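Local coordinates for aluminum resistance protein (PDB 3I16) that probably acts as a pyridoxal-phosphate-dependent carbon-sulfur lyase of the methionine gamma-lyase family, with an inferred role in aluminum resistance, at residues E55-E59 against A60-N64; G240-I243 against K244-G248; Y13-N16 against D17-K21; I420-S423 against R424-K427. One frame throughout, in Å; residues are numbered along the deposited sequence.

Contact 1. Residues E55-E59 against A60-N64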
loop_
_atom_site.group_PDB
_atom_site.type_symbol
_atom_site.label_atom_id
_atom_site.label_comp_id
_atom_site.label_asym_id
_atom_site.label_seq_id
_atom_site.Cartn_x
_atom_site.Cartn_y
_atom_site.Cartn_z
ATOM N N GLU B 55 20.183 -0.610 16.892
ATOM C CA GLU B 55 19.590 -1.684 16.110
ATOM C C GLU B 55 20.015 -1.678 14.649
ATOM O O GLU B 55 19.537 -2.501 13.864
ATOM C CB GLU B 55 18.052 -1.638 16.219
ATOM C CG GLU B 55 17.569 -2.052 17.567
ATOM C CD GLU B 55 18.011 -3.461 17.935
ATOM O OE1 GLU B 55 18.050 -4.347 17.043
ATOM O OE2 GLU B 55 18.294 -3.675 19.132
ATOM N N ARG B 56 20.888 -0.748 14.272
ATOM C CA ARG B 56 21.410 -0.683 12.909
ATOM C C ARG B 56 20.313 -0.668 11.831
ATOM O O ARG B 56 20.377 -1.384 10.826
ATOM C CB ARG B 56 22.413 -1.821 12.715
ATOM C CG ARG B 56 23.612 -1.708 13.677
ATOM C CD ARG B 56 24.484 -2.968 13.670
ATOM N NE ARG B 56 25.169 -3.161 12.399
ATOM C CZ ARG B 56 26.313 -2.566 12.044
ATOM N NH1 ARG B 56 26.934 -1.712 12.854
ATOM N NH2 ARG B 56 26.835 -2.814 10.851
ATOM N N ILE B 57 19.315 0.183 12.052
ATOM C CA ILE B 57 18.209 0.299 11.129
ATOM C C ILE B 57 18.733 0.824 9.778
ATOM O O ILE B 57 19.501 1.775 9.732
ATOM C CB ILE B 57 17.075 1.205 11.715
ATOM C CG1 ILE B 57 16.522 0.614 13.022
ATOM C CG2 ILE B 57 15.923 1.416 10.712
ATOM C CD1 ILE B 57 15.963 -0.804 12.910
ATOM N N SER B 58 18.326 0.154 8.704
ATOM C CA SER B 58 18.674 0.491 7.338
ATOM C C SER B 58 17.411 0.471 6.474
ATOM O O SER B 58 16.328 0.095 6.938
ATOM C CB SER B 58 19.627 -0.552 6.787
ATOM O OG SER B 58 18.951 -1.788 6.622
ATOM N N GLU B 59 17.560 0.824 5.200
ATOM C CA GLU B 59 16.428 0.791 4.270
ATOM C C GLU B 59 15.891 -0.622 4.100
ATOM O O GLU B 59 14.713 -0.788 3.814
ATOM C CB GLU B 59 16.779 1.446 2.931
ATOM C CG GLU B 59 17.063 2.953 3.115
ATOM C CD GLU B 59 17.447 3.698 1.837
ATOM O OE1 GLU B 59 17.941 3.062 0.866
ATOM O OE2 GLU B 59 17.273 4.945 1.833
ATOM N N ALA B 60 16.730 -1.636 4.342
ATOM C CA ALA B 60 16.320 -3.048 4.275
ATOM C C ALA B 60 15.228 -3.406 5.295
ATOM O O ALA B 60 14.533 -4.423 5.137
ATOM C CB ALA B 60 17.515 -3.956 4.484
ATOM N N HIS B 61 15.090 -2.601 6.348
ATOM C CA HIS B 61 14.059 -2.837 7.353
ATOM C C HIS B 61 12.699 -2.308 6.944
ATOM O O HIS B 61 11.735 -2.552 7.655
ATOM C CB HIS B 61 14.440 -2.220 8.695
ATOM C CG HIS B 61 15.601 -2.895 9.338
ATOM N ND1 HIS B 61 16.898 -2.464 9.169
ATOM C CD2 HIS B 61 15.671 -4.006 10.104
ATOM C CE1 HIS B 61 17.714 -3.255 9.837
ATOM N NE2 HIS B 61 16.996 -4.204 10.408
ATOM N N PHE B 62 12.609 -1.587 5.823
ATOM C CA PHE B 62 11.326 -1.075 5.368
ATOM C C PHE B 62 10.719 -2.142 4.479
ATOM O O PHE B 62 10.511 -1.977 3.281
ATOM C CB PHE B 62 11.446 0.312 4.717
ATOM C CG PHE B 62 12.165 1.318 5.589
ATOM C CD1 PHE B 62 11.972 1.337 6.968
ATOM C CD2 PHE B 62 13.007 2.271 5.031
ATOM C CE1 PHE B 62 12.650 2.261 7.770
ATOM C CE2 PHE B 62 13.664 3.215 5.840
ATOM C CZ PHE B 62 13.480 3.195 7.201
ATOM N N THR B 63 10.400 -3.235 5.154
ATOM C CA THR B 63 9.888 -4.441 4.564
ATOM C C THR B 63 8.457 -4.322 4.091
ATOM O O THR B 63 7.663 -3.493 4.561
ATOM C CB THR B 63 9.931 -5.575 5.601
ATOM O OG1 THR B 63 9.294 -5.128 6.803
ATOM C CG2 THR B 63 11.370 -5.981 5.917
ATOM N N ASN B 64 8.142 -5.184 3.149
ATOM C CA ASN B 64 6.824 -5.292 2.588
ATOM C C ASN B 64 6.490 -6.793 2.669
ATOM O O ASN B 64 6.417 -7.478 1.669
ATOM C CB ASN B 64 6.876 -4.774 1.150
ATOM C CG ASN B 64 5.533 -4.759 0.485
ATOM O OD1 ASN B 64 4.537 -4.334 1.093
ATOM N ND2 ASN B 64 5.491 -5.201 -0.797
#
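The imidazole of H61 takes the CD1 methyl of I57 on one face and the backbone of S58 at its edge. I57 CD1 sits over the ring centre, 4.1 Å from the H61 centroid and almost on the ring normal, a CH-pi contact. At the edge, S58 N donates to H61 ND1 at 3.0 Å, nearly straight at 168° though tilted 19° from the ring plane. This bond is consistent with ND1 being the unprotonated nitrogen. The ring of F62 receives S58 O over one face, 4.1 Å above its plane.

With chi1 at 69°, S58 OG lies between its own N and carbonyl carbon, where A60 N reaches it in a weak 3.2 Å bond. The backbone tightens the same turn: H61 N donates to S58 O, and F62 N to E59 O at 3.0 Å. F62 is itself the centre of an inverse gamma turn.

All this follows a Schellman motif at R56 that ends helix 17-54. The loop rests on helix 73-86 through I57 and H61, both touching S77, and on helix 287-318 through Y291, while I358 of a second subunit packs against I57 and F62.

Contact 2. Residues G240-I243 against K244-G248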
loop_
_atom_site.group_PDB
_atom_site.type_symbol
_atom_site.label_atom_id
_atom_site.label_comp_id
_atom_site.label_asym_id
_atom_site.label_seq_id
_atom_site.Cartn_x
_atom_site.Cartn_y
_atom_site.Cartn_z
ATOM N N GLY B 240 0.036 0.745 24.909
ATOM C CA GLY B 240 -0.529 1.949 24.313
ATOM C C GLY B 240 -0.947 1.808 22.855
ATOM O O GLY B 240 -0.737 0.772 22.219
ATOM N N SER B 241 -1.538 2.883 22.338
ATOM C CA SER B 241 -2.041 2.978 20.956
ATOM C C SER B 241 -1.078 3.730 20.020
ATOM O O SER B 241 -0.562 4.792 20.370
ATOM C CB SER B 241 -3.392 3.704 20.951
ATOM O OG SER B 241 -3.795 4.049 19.628
ATOM N N LEU B 242 -0.867 3.205 18.818
ATOM C CA LEU B 242 0.009 3.865 17.858
ATOM C C LEU B 242 -0.664 5.064 17.153
ATOM O O LEU B 242 -0.030 5.707 16.332
ATOM C CB LEU B 242 0.571 2.873 16.808
ATOM C CG LEU B 242 1.598 1.796 17.209
ATOM C CD1 LEU B 242 2.355 1.372 15.947
ATOM C CD2 LEU B 242 2.615 2.233 18.252
ATOM N N ILE B 243 -1.942 5.329 17.411
ATOM C CA ILE B 243 -2.568 6.524 16.863
ATOM C C ILE B 243 -2.662 7.652 17.909
ATOM O O ILE B 243 -3.392 8.616 17.704
ATOM C CB ILE B 243 -3.888 6.262 16.086
ATOM C CG1 ILE B 243 -5.040 5.854 16.984
ATOM C CG2 ILE B 243 -3.636 5.220 14.953
ATOM C CD1 ILE B 243 -6.364 5.671 16.185
ATOM N N LYS B 244 -1.957 7.485 19.043
ATOM C CA LYS B 244 -1.813 8.544 20.032
ATOM C C LYS B 244 -0.352 8.988 19.888
ATOM O O LYS B 244 0.194 8.881 18.814
ATOM C CB LYS B 244 -2.154 8.092 21.448
ATOM C CG LYS B 244 -3.566 7.590 21.615
ATOM C CD LYS B 244 -3.857 7.295 23.069
ATOM C CE LYS B 244 -5.220 6.643 23.230
ATOM N NZ LYS B 244 -6.286 7.432 22.555
ATOM N N ASN B 245 0.273 9.480 20.956
ATOM C CA ASN B 245 1.638 10.044 20.901
ATOM C C ASN B 245 2.711 9.298 20.096
ATOM O O ASN B 245 3.340 9.870 19.210
ATOM C CB ASN B 245 2.216 10.219 22.319
ATOM C CG ASN B 245 1.309 11.000 23.268
ATOM O OD1 ASN B 245 0.106 11.067 23.073
ATOM N ND2 ASN B 245 1.901 11.551 24.337
ATOM N N ILE B 246 2.934 8.028 20.423
ATOM C CA ILE B 246 4.092 7.280 19.890
ATOM C C ILE B 246 4.080 6.984 18.407
ATOM O O ILE B 246 5.110 6.603 17.830
ATOM C CB ILE B 246 4.365 6.004 20.745
ATOM C CG1 ILE B 246 5.810 5.523 20.574
ATOM C CG2 ILE B 246 3.347 4.900 20.442
ATOM C CD1 ILE B 246 6.352 4.752 21.763
ATOM N N GLY B 247 2.922 7.119 17.782
ATOM C CA GLY B 247 2.823 6.986 16.324
ATOM C C GLY B 247 3.239 8.265 15.588
ATOM O O GLY B 247 3.282 8.272 14.354
ATOM N N GLY B 248 3.461 9.350 16.332
ATOM C CA GLY B 248 3.960 10.626 15.780
ATOM C C GLY B 248 3.097 11.230 14.701
ATOM O O GLY B 248 3.599 11.910 13.800
#
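From S241 to K244 the chain makes a type I beta turn as it leaves strand 237-241 of the mixed sheet, and a short 3-10 segment, 245-247, follows. The closing bond, K244 N to S241 O, is weak at 3.3 Å. Beyond it the backbone folds back so closely that G247 CA lies 3.1 Å from L242 O, a CA-H...O contact.

S241 OG is anti to its own N (chi1 169°) and accepts from I243 N at 3.2 Å, an ST turn laid over the beta turn. K244 adopts two conformers; in the one described its aliphatic chain runs past S241, CG lying 3.9 Å from S241 CB, and is straight until it bends at chi4. In that conformer NZ bonds to S388 OG and more weakly to Y221 OH. K244 belongs to the pyridoxal-5'-phosphate pocket and touches the cofactor, consistent with the Schiff-base lysine of fold type I pyridoxal-phosphate enzymes.

L242 and I246 meet each other, and both touch Y82 of helix 73-86 and Y256 of strand 255-259. Their side chains meet at a slant, and the touch is methyl to methyl, L242 CD2 to I246 CG2 at 3.5 Å.

Contact 3. Residues Y13-N16 against D17-K21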
loop_
_atom_site.group_PDB
_atom_site.type_symbol
_atom_site.label_atom_id
_atom_site.label_comp_id
_atom_site.label_asym_id
_atom_site.label_seq_id
_atom_site.Cartn_x
_atom_site.Cartn_y
_atom_site.Cartn_z
ATOM N N TYR B 13 -12.176 33.818 9.682
ATOM C CA TYR B 13 -12.756 32.707 10.445
ATOM C C TYR B 13 -13.663 33.203 11.583
ATOM O O TYR B 13 -14.043 32.426 12.439
ATOM C CB TYR B 13 -11.638 31.863 11.065
ATOM C CG TYR B 13 -10.946 30.952 10.097
ATOM C CD1 TYR B 13 -9.940 31.410 9.264
ATOM C CD2 TYR B 13 -11.302 29.610 10.027
ATOM C CE1 TYR B 13 -9.310 30.543 8.367
ATOM C CE2 TYR B 13 -10.690 28.750 9.155
ATOM C CZ TYR B 13 -9.697 29.211 8.326
ATOM O OH TYR B 13 -9.093 28.321 7.465
ATOM N N ASN B 14 -14.000 34.492 11.570
ATOM C CA ASN B 14 -14.823 35.136 12.602
ATOM C C ASN B 14 -14.162 35.094 13.985
ATOM O O ASN B 14 -14.838 35.039 15.025
ATOM C CB ASN B 14 -16.268 34.605 12.604
ATOM C CG ASN B 14 -17.037 34.999 11.344
ATOM O OD1 ASN B 14 -16.714 35.992 10.682
ATOM N ND2 ASN B 14 -18.073 34.231 11.021
ATOM N N ILE B 15 -12.829 35.131 13.985
ATOM C CA ILE B 15 -12.045 35.194 15.218
ATOM C C ILE B 15 -12.024 36.663 15.564
ATOM O O ILE B 15 -11.635 37.497 14.750
ATOM C CB ILE B 15 -10.633 34.635 15.042
ATOM C CG1 ILE B 15 -10.726 33.100 14.926
ATOM C CG2 ILE B 15 -9.772 35.018 16.240
ATOM C CD1 ILE B 15 -9.480 32.411 14.411
ATOM N N ASN B 16 -12.464 36.995 16.771
ATOM C CA ASN B 16 -12.652 38.391 17.148
ATOM C C ASN B 16 -11.485 38.933 17.972
ATOM O O ASN B 16 -10.620 38.175 18.424
ATOM C CB ASN B 16 -13.992 38.520 17.885
ATOM C CG ASN B 16 -14.054 37.636 19.126
ATOM O OD1 ASN B 16 -13.399 37.934 20.109
ATOM N ND2 ASN B 16 -14.801 36.512 19.057
ATOM N N ASP B 17 -11.454 40.243 18.158
ATOM C CA ASP B 17 -10.352 40.868 18.899
ATOM C C ASP B 17 -10.263 40.421 20.352
ATOM O O ASP B 17 -9.188 40.346 20.897
ATOM C CB ASP B 17 -10.494 42.390 18.861
ATOM C CG ASP B 17 -10.253 42.955 17.487
ATOM O OD1 ASP B 17 -9.510 42.315 16.700
ATOM O OD2 ASP B 17 -10.803 44.041 17.205
ATOM N N ARG B 18 -11.397 40.146 20.990
ATOM C CA ARG B 18 -11.368 39.685 22.386
ATOM C C ARG B 18 -10.610 38.374 22.490
ATOM O O ARG B 18 -9.794 38.189 23.395
ATOM C CB ARG B 18 -12.786 39.540 22.917
ATOM C CG ARG B 18 -12.934 39.009 24.333
ATOM C CD ARG B 18 -14.420 39.196 24.764
ATOM N NE ARG B 18 -14.584 39.101 26.212
ATOM C CZ ARG B 18 -15.666 39.499 26.897
ATOM N NH1 ARG B 18 -16.732 40.022 26.295
ATOM N NH2 ARG B 18 -15.677 39.385 28.218
ATOM N N VAL B 19 -10.882 37.467 21.557
ATOM C CA VAL B 19 -10.183 36.178 21.535
ATOM C C VAL B 19 -8.702 36.343 21.187
ATOM O O VAL B 19 -7.860 35.728 21.828
ATOM C CB VAL B 19 -10.883 35.156 20.619
ATOM C CG1 VAL B 19 -9.996 33.949 20.368
ATOM C CG2 VAL B 19 -12.181 34.744 21.279
ATOM N N LEU B 20 -8.385 37.214 20.228
ATOM C CA LEU B 20 -6.984 37.452 19.862
ATOM C C LEU B 20 -6.205 37.995 21.025
ATOM O O LEU B 20 -5.077 37.572 21.240
ATOM C CB LEU B 20 -6.846 38.378 18.657
ATOM C CG LEU B 20 -7.294 37.801 17.315
ATOM C CD1 LEU B 20 -7.376 38.904 16.242
ATOM C CD2 LEU B 20 -6.361 36.629 16.885
ATOM N N LYS B 21 -6.799 38.921 21.778
ATOM C CA LYS B 21 -6.131 39.502 22.949
ATOM C C LYS B 21 -5.967 38.474 24.067
ATOM O O LYS B 21 -4.942 38.463 24.763
ATOM C CB LYS B 21 -6.857 40.776 23.438
ATOM C CG LYS B 21 -6.344 41.353 24.765
ATOM C CD LYS B 21 -5.041 42.173 24.644
ATOM C CE LYS B 21 -5.310 43.572 24.105
#
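N16 and V19 are joined by a side-chain hydrogen bond at the start of helix 17-54: V19 N donates to N16 OD1 at 2.9 Å, with an angle of 157° at the hydrogen. The donor is tilted 35° from the carbonyl plane of the amide. The torsion explains the reach, for chi1 of 59° sets CG between N16's own N and carbonyl carbon and points OD1 at the amide of V19 in the first turn. The amide's other end is also fixed, since ND2 donates to V426 O near the C terminus.

Among backbone bonds, L20 N to N16 O at 3.0 Å begins the regular helical pattern, and the donor lies in the carbonyl plane.

Apolar contacts come from I15, the residue before the cap. Its CG2 branch meets L20 CD2 at 3.8 Å and V19 CG1 at 4.3 Å, the I15 and L20 side chains crossing at about a right angle. L10 of helix 4-11 packs on I15 and L20, and S423 of helix 411-425 on I15 and V19.

As for charge, D17 OD1 forms a salt bridge with K11 of the preceding helix. An asparagine N-cap bonded to N3, together with the I15-L20 hydrophobic staple, is a recognised helix N-terminal motif.

Contact 4. Residues I420-S423 against R424-K427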
loop_
_atom_site.group_PDB
_atom_site.type_symbol
_atom_site.label_atom_id
_atom_site.label_comp_id
_atom_site.label_asym_id
_atom_site.label_seq_id
_atom_site.Cartn_x
_atom_site.Cartn_y
_atom_site.Cartn_z
ATOM N N ILE B 420 -10.506 29.359 16.861
ATOM C CA ILE B 420 -11.744 29.147 16.125
ATOM C C ILE B 420 -12.834 28.713 17.110
ATOM O O ILE B 420 -13.886 29.344 17.182
ATOM C CB ILE B 420 -11.563 28.073 14.976
ATOM C CG1 ILE B 420 -10.664 28.624 13.862
ATOM C CG2 ILE B 420 -12.928 27.668 14.372
ATOM C CD1 ILE B 420 -10.169 27.580 12.851
ATOM N N ALA B 421 -12.529 27.696 17.919
ATOM C CA ALA B 421 -13.483 27.148 18.875
ATOM C C ALA B 421 -13.896 28.166 19.945
ATOM O O ALA B 421 -15.088 28.385 20.187
ATOM C CB ALA B 421 -12.909 25.868 19.523
ATOM N N LEU B 422 -12.924 28.825 20.557
ATOM C CA LEU B 422 -13.247 29.822 21.564
ATOM C C LEU B 422 -14.048 30.965 20.993
ATOM O O LEU B 422 -14.934 31.512 21.681
ATOM C CB LEU B 422 -11.975 30.347 22.267
ATOM C CG LEU B 422 -12.181 31.360 23.401
ATOM C CD1 LEU B 422 -13.028 30.790 24.511
ATOM C CD2 LEU B 422 -10.812 31.837 23.964
ATOM N N SER B 423 -13.760 31.363 19.756
ATOM C CA SER B 423 -14.496 32.481 19.142
ATOM C C SER B 423 -15.993 32.167 18.979
ATOM O O SER B 423 -16.810 33.088 18.937
ATOM C CB SER B 423 -13.875 32.913 17.813
ATOM O OG SER B 423 -12.562 33.466 18.019
ATOM N N ARG B 424 -16.348 30.891 18.870
ATOM C CA ARG B 424 -17.779 30.527 18.835
ATOM C C ARG B 424 -18.474 30.793 20.158
ATOM O O ARG B 424 -19.670 31.036 20.162
ATOM C CB ARG B 424 -18.006 29.060 18.519
ATOM C CG ARG B 424 -17.701 28.655 17.120
ATOM C CD ARG B 424 -17.783 27.141 16.996
ATOM N NE ARG B 424 -19.121 26.548 16.867
ATOM C CZ ARG B 424 -19.652 26.062 15.733
ATOM N NH1 ARG B 424 -19.005 26.120 14.570
ATOM N NH2 ARG B 424 -20.857 25.498 15.750
ATOM N N ILE B 425 -17.749 30.761 21.276
ATOM C CA ILE B 425 -18.390 30.952 22.586
ATOM C C ILE B 425 -18.034 32.257 23.313
ATOM O O ILE B 425 -18.716 32.634 24.263
ATOM C CB ILE B 425 -18.179 29.688 23.496
ATOM C CG1 ILE B 425 -16.742 29.527 23.990
ATOM C CG2 ILE B 425 -18.539 28.410 22.749
ATOM C CD1 ILE B 425 -16.551 28.207 24.724
ATOM N N VAL B 426 -16.985 32.958 22.881
ATOM C CA VAL B 426 -16.586 34.225 23.499
ATOM C C VAL B 426 -16.461 35.270 22.392
ATOM O O VAL B 426 -15.817 35.022 21.367
ATOM C CB VAL B 426 -15.271 34.082 24.296
ATOM C CG1 VAL B 426 -14.773 35.458 24.780
ATOM C CG2 VAL B 426 -15.484 33.135 25.470
ATOM N N LYS B 427 -17.105 36.420 22.599
ATOM C CA LYS B 427 -17.180 37.488 21.597
ATOM C C LYS B 427 -17.084 38.880 22.203
ATOM O O LYS B 427 -17.683 39.226 23.231
ATOM C CB LYS B 427 -18.502 37.381 20.824
ATOM C CG LYS B 427 -18.724 36.024 20.174
ATOM C CD LYS B 427 -20.012 35.964 19.375
ATOM C CE LYS B 427 -20.222 34.559 18.815
ATOM N NZ LYS B 427 -19.154 34.181 17.847
ATOM O OXT LYS B 427 -16.405 39.729 21.638
#
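L422 meets both I425 and V426 in the weakly bonded last turn of helix 411-425, close to the C terminus, and its conformation decides how. CG is anti to the backbone N (chi1 -177°), and chi2 of 59° then swings CD1 forward along the chain. That methyl touches V426 CG2 at 3.5 Å and I425 CG1 at 4.0 Å, passing the isoleucine at about a right angle. I425 holds CG1 between its own N and carbonyl carbon (chi1 71°), which brings this carbon to 3.5 Å from L422 O. Beyond these residues, L422 also packs on V19 and L22 of helix 17-54 and on I314, M315 and A318 of helix 287-318.

L422 O is gripped by two amides: V426 N at 2.8 Å approaches almost head-on to the carbonyl, whereas I425 N at 2.9 Å comes from above the carbonyl plane. One residue earlier, R424 N is shared weakly between I420 O and A421 O, so R424 N and L422 O each combine i+3 and i+4 partners.

R424 keeps its first carbons against the helix, CB at 3.4 Å from A421 O, and bends at chi3; its guanidinium forms a salt bridge with E347 of helix 342-354. S423 OG bonds back to L419 O. S423 O accepts a hydrogen bond from the last residue, K427: the side chain runs extended as far as CE, turns at chi4, and brings NZ to 2.8 Å from S423 O.

In the fold
Read from the N terminus, the contacts come in series, and none nests within or crosses another. Contact 3 closes the bend between helix 4-11 and the long helix 17-54. Contact 1 forms the first turn of the loop that leaves the far end of that helix for helix 73-86, its centre about 48 Å from that of contact 3. Contact 2 turns the chain off strand 237-241 of the mixed sheet, beside the cofactor and near the middle of the subunit. Contact 4 ends the chain and returns to contact 3: the two touch, with centres about 8 Å apart, so the C terminus packs against the start of helix 17-54.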